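Local structure of adhesion protein (Streptococcus pseudopneumoniae 5247, 7LM5) at residues V232-T237 and G256-N261; T184-H189 and E225-Y230; K172-F177 and K197-N202. The protein probably captures zinc ions outside the cell membrane and delivers them to an ATP-binding cassette transporter for uptake. The protein carries 1 engineered substitution. One frame throughout, in Å; residues are numbered along the deposited sequence.

Contact 1: residues V232-T237 and G256-N261; sequences VKTIFT and GLKTLN
The ring of Phe236 lies between a methyl of its own strand and one of the residue just past strand 256-259. Leu260 CD2 sits over one face, 4.2 Å from the ring centroid and displaced toward the rim, in a CH-pi contact. Over the centre of the opposite face lies the CG2 methyl of Thr234. The side chains of Phe236 and Leu260 lean across one another, and Leu260 CB comes within 3.6 Å of Phe236 CD1. Lys258 instead runs alongside Phe236 in the same direction: its CB is 4.1 Å from Phe236 CE1, and CG brushes the Thr234 methyl before the chain bends at its last two torsions. Helix 273-288 packs on the sheet face that carries Thr234, Phe236 and Lys258; there Thr234 OG1 is hydrogen-bonded to Glu287, which also meets Lys258 and Phe236.

Strands 234-237 and 256-259 are parallel neighbours joined through helix 246-253, a beta-alpha-beta crossover, and 256-259 forms one border of the four-stranded parallel sheet in this lobe of the solute-binding fold. The ladder opens with Gly256 N to Lys233 O at 2.8 Å, nearly straight (170°). Gly256 O then takes Ile235 N, and Lys258 O takes Thr237 N at 3.1 Å with a more bent geometry (149°). Leu260 N reaches Thr237 O, a bond that extends the pairing one step past the strand and sets Leu260 beside the ring.

On the face with Ile235, Leu257 directs CG away from its own carbonyl carbon (chi1 -63°), bringing CD2 over the neighbouring strand, 3.9 Å from Ile235 CB and 3.5 Å from Ile235 O. Ile235 also touches Ile206 and Val255, whereas Leu257 is exposed.

Contact 2: residues T184-H189 and E225-Y230; sequences TFVTQH and EFVKTY. With ZN (zinc ion), chain B.
Thr184 and Val186 point from one face of strand 184-187 toward helix 217-229, as expected for the helix layer on a parallel alpha/beta sheet; the short axes run roughly antiparallel (149°), 9.5 Å apart. The Thr184 CG2 methyl meets Phe226 CE2 at 3.5 Å, the two side chains arriving from opposite directions. Val186 slides past the same ring and places CG2 at its edge, close to the plane, 3.9 Å from Phe226 CE2; this methyl also touches Val227 CG2 at 4.0 Å. Phe226 can reach both strand residues because its chi1 of -175° sets CG opposite the backbone N. Tyr230 completes the group: its CB lies 3.8 Å from Thr184 CG2, and its CD2 lies over one face of the Phe226 ring, toward the rim.

Farther out, Val232 packs on Thr184 and Leu204 on Phe226, while Thr229 OG1 and N both bond Glu225 O, from opposite faces of its plane. The strand leads past a corner at Gln188 to the zinc site, shared with His125 and Glu264. Glu238, in the second shell, is hydrogen-bonded to His189 ND1, Thr187 OG1 donates to His189 O at 2.9 Å, and His189 NE2 meets the zinc ion at 2.5 Å.

Contact 3: residues K172-F177 and K197-N202; sequences KFQPKF and KRFGLN
Phe173 O receives Phe177 N at 3.2 Å and, weakly, Lys176 N, within a helix kinked at Pro175 and Lys176, where the proline has no N-H to give to the turn before. One helical turn apart, Phe173 and Phe177 both meet Phe199, the first residue beyond helix 193-198. Phe177 CD2 lies over one face of the Phe199 ring, 3.5 Å from Phe199 CG; the ring planes are inclined at 37°, centroids 4.9 Å apart. Arg198 CG backs the opposite face. At the ring edge, near its plane, Gln174 CG approaches Phe199 CE1 at 3.7 Å, its side chain crossing that of Phe199 at about a right angle. Phe173 adds its CB, 4.1 Å from Phe199 CE1, while its own ring turns away to Met281 of helix 273-288.

Leu201 brings CD1 to 3.7 Å from Phe177 CD1, and continues to Phe185 and Leu288. The contact thus joins the end of the long helix 152-178, probably the lobe-spanning backbone helix of this family, to the turn that feeds edge strand 202-205. Arg198 and Lys172 have their salt bridges elsewhere, with Asp129 and Glu278, consistent with a junction held mainly by burial of apolar and aromatic groups.

Overall arrangement
All three contacts lie in or beside one lobe and centre on one parallel sheet. Contacts 1 and 2 meet at its middle strands: 234-237 and 184-187 are neighbours, linked by a probable hydrogen bond from Phe236 N to Val186 O, and helix 217-229 leads into strand 234-237. Contact 3 lies by the other border, where Asn202 O probably bonds Phe185 N; it does not touch contact 1, their centres being about 18 Å apart. Contacts 2 and 3 are buried and rely on side-chain packing between helix and strand or turn. Contact 1, partly buried, reaches the outer strand 256-259 and is instead written largely in backbone hydrogen bonds. Contact 2 alone includes a ligand of the three-residue zinc site.

Contact 1: residues V232-T237 and G256-N261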
loop_
_atom_site.group_PDB
_atom_site.type_symbol
_atom_site.label_atom_id
_atom_site.label_comp_id
_atom_site.label_asym_id
_atom_site.label_seq_id
_atom_site.Cartn_x
_atom_site.Cartn_y
_atom_site.Cartn_z
ATOM N N VAL A 232 -21.707 -0.571 -12.843
ATOM C CA VAL A 232 -20.707 -1.434 -12.226
ATOM C C VAL A 232 -21.315 -2.815 -12.017
ATOM O O VAL A 232 -22.358 -2.959 -11.368
ATOM C CB VAL A 232 -20.207 -0.837 -10.905
ATOM C CG1 VAL A 232 -19.142 -1.731 -10.290
ATOM C CG2 VAL A 232 -19.666 0.566 -11.130
ATOM N N LYS A 233 -20.665 -3.837 -12.569
ATOM C CA LYS A 233 -21.161 -5.205 -12.502
ATOM C C LYS A 233 -20.400 -6.069 -11.506
ATOM O O LYS A 233 -20.750 -7.240 -11.331
ATOM C CB LYS A 233 -21.100 -5.856 -13.889
ATOM C CG LYS A 233 -21.658 -4.995 -15.010
ATOM C CD LYS A 233 -23.140 -4.712 -14.814
ATOM C CE LYS A 233 -23.693 -3.865 -15.954
ATOM N NZ LYS A 233 -23.489 -4.513 -17.280
ATOM N N THR A 234 -19.375 -5.527 -10.852
ATOM C CA THR A 234 -18.518 -6.320 -9.980
ATOM C C THR A 234 -18.068 -5.478 -8.796
ATOM O O THR A 234 -17.673 -4.322 -8.968
ATOM C CB THR A 234 -17.297 -6.848 -10.748
ATOM O OG1 THR A 234 -17.730 -7.736 -11.786
ATOM C CG2 THR A 234 -16.347 -7.589 -9.816
ATOM N N ILE A 235 -18.134 -6.060 -7.602
ATOM C CA ILE A 235 -17.578 -5.466 -6.392
ATOM C C ILE A 235 -16.371 -6.298 -5.984
ATOM O O ILE A 235 -16.481 -7.518 -5.805
ATOM C CB ILE A 235 -18.613 -5.396 -5.258
ATOM C CG1 ILE A 235 -19.642 -4.301 -5.543
ATOM C CG2 ILE A 235 -17.925 -5.155 -3.923
ATOM C CD1 ILE A 235 -20.696 -4.161 -4.467
ATOM N N PHE A 236 -15.222 -5.646 -5.841
ATOM C CA PHE A 236 -13.976 -6.328 -5.518
ATOM C C PHE A 236 -13.831 -6.450 -4.005
ATOM O O PHE A 236 -13.725 -5.440 -3.301
ATOM C CB PHE A 236 -12.784 -5.584 -6.119
ATOM C CG PHE A 236 -12.725 -5.654 -7.618
ATOM C CD1 PHE A 236 -12.212 -6.775 -8.251
ATOM C CD2 PHE A 236 -13.181 -4.601 -8.395
ATOM C CE1 PHE A 236 -12.155 -6.846 -9.631
ATOM C CE2 PHE A 236 -13.126 -4.666 -9.777
ATOM C CZ PHE A 236 -12.613 -5.791 -10.395
ATOM N N THR A 237 -13.823 -7.686 -3.513
ATOM C CA THR A 237 -13.687 -7.969 -2.095
ATOM C C THR A 237 -12.230 -8.282 -1.758
ATOM O O THR A 237 -11.340 -8.245 -2.611
ATOM C CB THR A 237 -14.603 -9.128 -1.693
ATOM O OG1 THR A 237 -14.365 -10.249 -2.553
ATOM C CG2 THR A 237 -16.066 -8.714 -1.797
ATOM N N GLY A 256 -21.432 -9.156 -9.429
ATOM C CA GLY A 256 -20.601 -10.293 -9.106
ATOM C C GLY A 256 -19.479 -9.912 -8.157
ATOM O O GLY A 256 -19.187 -8.739 -7.939
ATOM N N LEU A 257 -18.844 -10.931 -7.584
ATOM C CA LEU A 257 -17.775 -10.738 -6.615
ATOM C C LEU A 257 -16.493 -11.364 -7.144
ATOM O O LEU A 257 -16.465 -12.557 -7.462
ATOM C CB LEU A 257 -18.146 -11.337 -5.256
ATOM C CG LEU A 257 -19.363 -10.719 -4.565
ATOM C CD1 LEU A 257 -19.513 -11.262 -3.151
ATOM C CD2 LEU A 257 -19.270 -9.200 -4.555
ATOM N N LYS A 258 -15.441 -10.555 -7.241
ATOM C CA LYS A 258 -14.112 -11.022 -7.599
ATOM C C LYS A 258 -13.108 -10.459 -6.605
ATOM O O LYS A 258 -13.339 -9.413 -5.993
ATOM C CB LYS A 258 -13.728 -10.615 -9.028
ATOM C CG LYS A 258 -14.612 -11.223 -10.107
ATOM C CD LYS A 258 -14.043 -11.001 -11.503
ATOM C CE LYS A 258 -13.042 -12.085 -11.892
ATOM N NZ LYS A 258 -11.777 -12.042 -11.104
ATOM N N THR A 259 -11.991 -11.162 -6.447
ATOM C CA THR A 259 -10.990 -10.796 -5.456
ATOM C C THR A 259 -10.030 -9.753 -6.014
ATOM O O THR A 259 -9.687 -9.772 -7.199
ATOM C CB THR A 259 -10.214 -12.031 -4.990
ATOM O OG1 THR A 259 -9.153 -11.630 -4.114
ATOM C CG2 THR A 259 -9.633 -12.784 -6.180
ATOM N N LEU A 260 -9.605 -8.834 -5.146
ATOM C CA LEU A 260 -8.631 -7.807 -5.514
ATOM C C LEU A 260 -7.858 -7.452 -4.247
ATOM O O LEU A 260 -8.366 -6.723 -3.391
ATOM C CB LEU A 260 -9.313 -6.587 -6.119
ATOM C CG LEU A 260 -8.397 -5.550 -6.772
ATOM C CD1 LEU A 260 -7.654 -6.164 -7.948
ATOM C CD2 LEU A 260 -9.191 -4.330 -7.215
ATOM N N ASN A 261 -6.642 -7.972 -4.138
ATOM C CA ASN A 261 -5.855 -7.805 -2.922
ATOM C C ASN A 261 -5.154 -6.457 -2.933
ATOM O O ASN A 261 -4.377 -6.175 -3.853
ATOM C CB ASN A 261 -4.832 -8.930 -2.803
ATOM C CG ASN A 261 -4.229 -9.035 -1.413
ATOM O OD1 ASN A 261 -4.232 -8.076 -0.641
ATOM N ND2 ASN A 261 -3.701 -10.211 -1.087
#

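Contact 2: residues T184-H189 and E225-Y230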
loop_
_atom_site.group_PDB
_atom_site.type_symbol
_atom_site.label_atom_id
_atom_site.label_comp_id
_atom_site.label_asym_id
_atom_site.label_seq_id
_atom_site.Cartn_x
_atom_site.Cartn_y
_atom_site.Cartn_z
ATOM N N THR A 184 -14.794 2.454 -14.327
ATOM C CA THR A 184 -15.289 2.618 -12.968
ATOM C C THR A 184 -15.366 1.258 -12.290
ATOM O O THR A 184 -15.906 0.305 -12.860
ATOM C CB THR A 184 -16.664 3.293 -12.966
ATOM O OG1 THR A 184 -16.547 4.624 -13.484
ATOM C CG2 THR A 184 -17.225 3.354 -11.558
ATOM N N PHE A 185 -14.821 1.170 -11.077
ATOM C CA PHE A 185 -14.849 -0.066 -10.311
ATOM C C PHE A 185 -15.030 0.258 -8.834
ATOM O O PHE A 185 -14.739 1.365 -8.378
ATOM C CB PHE A 185 -13.578 -0.904 -10.535
ATOM C CG PHE A 185 -12.317 -0.259 -10.030
ATOM C CD1 PHE A 185 -11.740 0.801 -10.711
ATOM C CD2 PHE A 185 -11.694 -0.732 -8.886
ATOM C CE1 PHE A 185 -10.574 1.390 -10.251
ATOM C CE2 PHE A 185 -10.528 -0.148 -8.420
ATOM C CZ PHE A 185 -9.968 0.914 -9.104
ATOM N N VAL A 186 -15.528 -0.729 -8.090
ATOM C CA VAL A 186 -15.831 -0.582 -6.671
ATOM C C VAL A 186 -15.094 -1.671 -5.906
ATOM O O VAL A 186 -15.142 -2.846 -6.291
ATOM C CB VAL A 186 -17.346 -0.660 -6.400
ATOM C CG1 VAL A 186 -17.631 -0.525 -4.910
ATOM C CG2 VAL A 186 -18.084 0.412 -7.191
ATOM N N THR A 187 -14.417 -1.286 -4.827
ATOM C CA THR A 187 -13.630 -2.209 -4.022
ATOM C C THR A 187 -14.110 -2.190 -2.576
ATOM O O THR A 187 -14.900 -1.336 -2.166
ATOM C CB THR A 187 -12.136 -1.869 -4.097
ATOM O OG1 THR A 187 -11.922 -0.530 -3.633
ATOM C CG2 THR A 187 -11.643 -1.989 -5.531
ATOM N N GLN A 188 -13.604 -3.155 -1.799
ATOM C CA GLN A 188 -14.102 -3.366 -0.442
ATOM C C GLN A 188 -13.846 -2.155 0.448
ATOM O O GLN A 188 -14.705 -1.779 1.255
ATOM C CB GLN A 188 -13.467 -4.620 0.156
ATOM C CG GLN A 188 -14.009 -5.002 1.520
ATOM C CD GLN A 188 -13.638 -6.418 1.913
ATOM O OE1 GLN A 188 -14.143 -7.384 1.340
ATOM N NE2 GLN A 188 -12.751 -6.549 2.894
ATOM N N HIS A 189 -12.673 -1.538 0.330
ATOM C CA HIS A 189 -12.408 -0.275 1.004
ATOM C C HIS A 189 -11.575 0.607 0.083
ATOM O O HIS A 189 -11.061 0.161 -0.946
ATOM C CB HIS A 189 -11.728 -0.483 2.368
ATOM C CG HIS A 189 -10.276 -0.837 2.288
ATOM N ND1 HIS A 189 -9.830 -2.072 1.871
ATOM C CD2 HIS A 189 -9.168 -0.124 2.604
ATOM C CE1 HIS A 189 -8.511 -2.099 1.916
ATOM N NE2 HIS A 189 -8.084 -0.930 2.359
ATOM N N GLU A 225 -26.475 3.965 -5.604
ATOM C CA GLU A 225 -26.667 4.805 -6.782
ATOM C C GLU A 225 -25.418 4.840 -7.653
ATOM O O GLU A 225 -25.523 4.908 -8.882
ATOM C CB GLU A 225 -27.052 6.224 -6.362
ATOM C CG GLU A 225 -28.279 6.304 -5.471
ATOM C CD GLU A 225 -28.558 7.716 -4.995
ATOM O OE1 GLU A 225 -27.807 8.637 -5.383
ATOM O OE2 GLU A 225 -29.527 7.907 -4.230
ATOM N N PHE A 226 -24.235 4.791 -7.035
ATOM C CA PHE A 226 -22.991 4.812 -7.797
ATOM C C PHE A 226 -22.857 3.571 -8.671
ATOM O O PHE A 226 -22.476 3.668 -9.845
ATOM C CB PHE A 226 -21.806 4.929 -6.838
ATOM C CG PHE A 226 -20.477 5.080 -7.521
ATOM C CD1 PHE A 226 -20.013 6.330 -7.891
ATOM C CD2 PHE A 226 -19.684 3.974 -7.774
ATOM C CE1 PHE A 226 -18.787 6.475 -8.511
ATOM C CE2 PHE A 226 -18.459 4.111 -8.394
ATOM C CZ PHE A 226 -18.009 5.363 -8.762
ATOM N N VAL A 227 -23.166 2.397 -8.118
ATOM C CA VAL A 227 -23.085 1.160 -8.891
ATOM C C VAL A 227 -24.111 1.167 -10.018
ATOM O O VAL A 227 -23.840 0.696 -11.130
ATOM C CB VAL A 227 -23.265 -0.057 -7.962
ATOM C CG1 VAL A 227 -23.443 -1.333 -8.770
ATOM C CG2 VAL A 227 -22.075 -0.179 -7.021
ATOM N N LYS A 228 -25.301 1.711 -9.754
ATOM C CA LYS A 228 -26.339 1.761 -10.779
ATOM C C LYS A 228 -26.020 2.791 -11.856
ATOM O O LYS A 228 -26.367 2.590 -13.025
ATOM C CB LYS A 228 -27.690 2.070 -10.133
ATOM C CG LYS A 228 -28.882 1.956 -11.069
ATOM C CD LYS A 228 -29.182 0.504 -11.403
ATOM C CE LYS A 228 -30.455 0.379 -12.221
ATOM N NZ LYS A 228 -30.820 -1.044 -12.470
ATOM N N THR A 229 -25.362 3.891 -11.486
ATOM C CA THR A 229 -25.107 4.965 -12.441
ATOM C C THR A 229 -24.085 4.547 -13.491
ATOM O O THR A 229 -24.342 4.645 -14.697
ATOM C CB THR A 229 -24.635 6.220 -11.705
ATOM O OG1 THR A 229 -25.727 6.782 -10.964
ATOM C CG2 THR A 229 -24.104 7.250 -12.688
ATOM N N TYR A 230 -22.918 4.082 -13.053
ATOM C CA TYR A 230 -21.825 3.748 -13.955
ATOM C C TYR A 230 -21.837 2.285 -14.382
ATOM O O TYR A 230 -20.831 1.800 -14.913
ATOM C CB TYR A 230 -20.488 4.105 -13.301
ATOM C CG TYR A 230 -20.401 5.564 -12.905
ATOM C CD1 TYR A 230 -19.970 6.523 -13.812
ATOM C CD2 TYR A 230 -20.765 5.982 -11.632
ATOM C CE1 TYR A 230 -19.897 7.859 -13.458
ATOM C CE2 TYR A 230 -20.695 7.316 -11.269
ATOM C CZ TYR A 230 -20.260 8.249 -12.186
ATOM O OH TYR A 230 -20.188 9.578 -11.830
HETATM ZN ZN ZN B . -6.113 0.287 3.291
#

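Contact 3: residues K172-F177 and K197-N202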
loop_
_atom_site.group_PDB
_atom_site.type_symbol
_atom_site.label_atom_id
_atom_site.label_comp_id
_atom_site.label_asym_id
_atom_site.label_seq_id
_atom_site.Cartn_x
_atom_site.Cartn_y
_atom_site.Cartn_z
ATOM N N LYS A 172 3.162 -1.548 -19.657
ATOM C CA LYS A 172 2.464 -2.728 -20.158
ATOM C C LYS A 172 0.954 -2.589 -20.002
ATOM O O LYS A 172 0.196 -2.940 -20.914
ATOM C CB LYS A 172 2.966 -3.977 -19.436
ATOM C CG LYS A 172 2.206 -5.245 -19.785
ATOM C CD LYS A 172 2.739 -6.437 -19.006
ATOM C CE LYS A 172 1.913 -7.685 -19.275
ATOM N NZ LYS A 172 2.451 -8.876 -18.558
ATOM N N PHE A 173 0.499 -2.075 -18.861
ATOM C CA PHE A 173 -0.925 -1.983 -18.575
ATOM C C PHE A 173 -1.539 -0.644 -18.962
ATOM O O PHE A 173 -2.765 -0.506 -18.897
ATOM C CB PHE A 173 -1.184 -2.249 -17.089
ATOM C CG PHE A 173 -1.216 -3.708 -16.736
ATOM C CD1 PHE A 173 -0.044 -4.407 -16.507
ATOM C CD2 PHE A 173 -2.422 -4.380 -16.636
ATOM C CE1 PHE A 173 -0.074 -5.750 -16.184
ATOM C CE2 PHE A 173 -2.458 -5.722 -16.313
ATOM C CZ PHE A 173 -1.283 -6.407 -16.087
ATOM N N GLN A 174 -0.732 0.341 -19.355
ATOM C CA GLN A 174 -1.298 1.611 -19.805
ATOM C C GLN A 174 -2.188 1.452 -21.032
ATOM O O GLN A 174 -3.304 2.002 -21.029
ATOM C CB GLN A 174 -0.177 2.629 -20.040
ATOM C CG GLN A 174 0.160 3.464 -18.811
ATOM C CD GLN A 174 1.411 4.301 -18.994
ATOM O OE1 GLN A 174 2.214 4.051 -19.893
ATOM N NE2 GLN A 174 1.583 5.302 -18.137
ATOM N N PRO A 175 -1.795 0.731 -22.091
ATOM C CA PRO A 175 -2.743 0.505 -23.195
ATOM C C PRO A 175 -3.888 -0.424 -22.830
ATOM O O PRO A 175 -4.938 -0.367 -23.482
ATOM C CB PRO A 175 -1.865 -0.099 -24.298
ATOM C CG PRO A 175 -0.739 -0.730 -23.569
ATOM C CD PRO A 175 -0.465 0.174 -22.406
ATOM N N LYS A 176 -3.725 -1.273 -21.812
ATOM C CA LYS A 176 -4.795 -2.194 -21.443
ATOM C C LYS A 176 -5.956 -1.474 -20.772
ATOM O O LYS A 176 -7.103 -1.927 -20.870
ATOM C CB LYS A 176 -4.248 -3.294 -20.532
ATOM C CG LYS A 176 -3.321 -4.273 -21.236
ATOM C CD LYS A 176 -2.800 -5.332 -20.278
ATOM C CE LYS A 176 -2.037 -6.416 -21.020
ATOM N NZ LYS A 176 -0.925 -5.854 -21.836
ATOM N N PHE A 177 -5.688 -0.363 -20.087
ATOM C CA PHE A 177 -6.751 0.410 -19.458
ATOM C C PHE A 177 -7.287 1.522 -20.348
ATOM O O PHE A 177 -8.407 1.993 -20.118
ATOM C CB PHE A 177 -6.263 1.007 -18.134
ATOM C CG PHE A 177 -6.086 -0.008 -17.040
ATOM C CD1 PHE A 177 -7.184 -0.633 -16.472
ATOM C CD2 PHE A 177 -4.821 -0.331 -16.572
ATOM C CE1 PHE A 177 -7.027 -1.565 -15.462
ATOM C CE2 PHE A 177 -4.657 -1.265 -15.562
ATOM C CZ PHE A 177 -5.762 -1.881 -15.007
ATOM N N LYS A 197 -5.905 6.587 -10.424
ATOM C CA LYS A 197 -5.345 7.822 -10.962
ATOM C C LYS A 197 -4.175 7.566 -11.902
ATOM O O LYS A 197 -3.896 8.405 -12.766
ATOM C CB LYS A 197 -4.899 8.742 -9.824
ATOM C CG LYS A 197 -6.035 9.281 -8.971
ATOM C CD LYS A 197 -5.509 10.206 -7.883
ATOM C CE LYS A 197 -6.643 10.782 -7.051
ATOM N NZ LYS A 197 -6.146 11.712 -6.002
ATOM N N ARG A 198 -3.487 6.433 -11.756
ATOM C CA ARG A 198 -2.362 6.136 -12.637
ATOM C C ARG A 198 -2.835 5.793 -14.045
ATOM O O ARG A 198 -2.181 6.157 -15.029
ATOM C CB ARG A 198 -1.528 4.995 -12.053
ATOM C CG ARG A 198 -0.379 4.535 -12.940
ATOM C CD ARG A 198 0.541 5.689 -13.290
ATOM N NE ARG A 198 1.024 6.372 -12.095
ATOM C CZ ARG A 198 1.662 7.537 -12.110
ATOM N NH1 ARG A 198 1.889 8.153 -13.262
ATOM N NH2 ARG A 198 2.067 8.089 -10.975
ATOM N N PHE A 199 -3.974 5.105 -14.165
ATOM C CA PHE A 199 -4.461 4.632 -15.457
ATOM C C PHE A 199 -5.794 5.263 -15.846
ATOM O O PHE A 199 -6.550 4.676 -16.628
ATOM C CB PHE A 199 -4.572 3.107 -15.453
ATOM C CG PHE A 199 -3.276 2.412 -15.148
ATOM C CD1 PHE A 199 -2.302 2.271 -16.123
ATOM C CD2 PHE A 199 -3.028 1.909 -13.881
ATOM C CE1 PHE A 199 -1.107 1.637 -15.843
ATOM C CE2 PHE A 199 -1.834 1.273 -13.595
ATOM C CZ PHE A 199 -0.874 1.138 -14.577
ATOM N N GLY A 200 -6.097 6.447 -15.321
ATOM C CA GLY A 200 -7.298 7.161 -15.727
ATOM C C GLY A 200 -8.588 6.444 -15.397
ATOM O O GLY A 200 -9.537 6.479 -16.191
ATOM N N LEU A 201 -8.647 5.788 -14.244
ATOM C CA LEU A 201 -9.826 5.054 -13.816
ATOM C C LEU A 201 -10.535 5.804 -12.695
ATOM O O LEU A 201 -9.968 6.691 -12.051
ATOM C CB LEU A 201 -9.453 3.644 -13.347
ATOM C CG LEU A 201 -8.582 2.814 -14.293
ATOM C CD1 LEU A 201 -8.216 1.484 -13.653
ATOM C CD2 LEU A 201 -9.280 2.599 -15.626
ATOM N N ASN A 202 -11.794 5.438 -12.474
ATOM C CA ASN A 202 -12.595 5.973 -11.383
ATOM C C ASN A 202 -12.936 4.846 -10.419
ATOM O O ASN A 202 -13.271 3.737 -10.842
ATOM C CB ASN A 202 -13.874 6.634 -11.903
ATOM C CG ASN A 202 -13.592 7.731 -12.911
ATOM O OD1 ASN A 202 -13.265 8.860 -12.541
ATOM N ND2 ASN A 202 -13.718 7.406 -14.192
#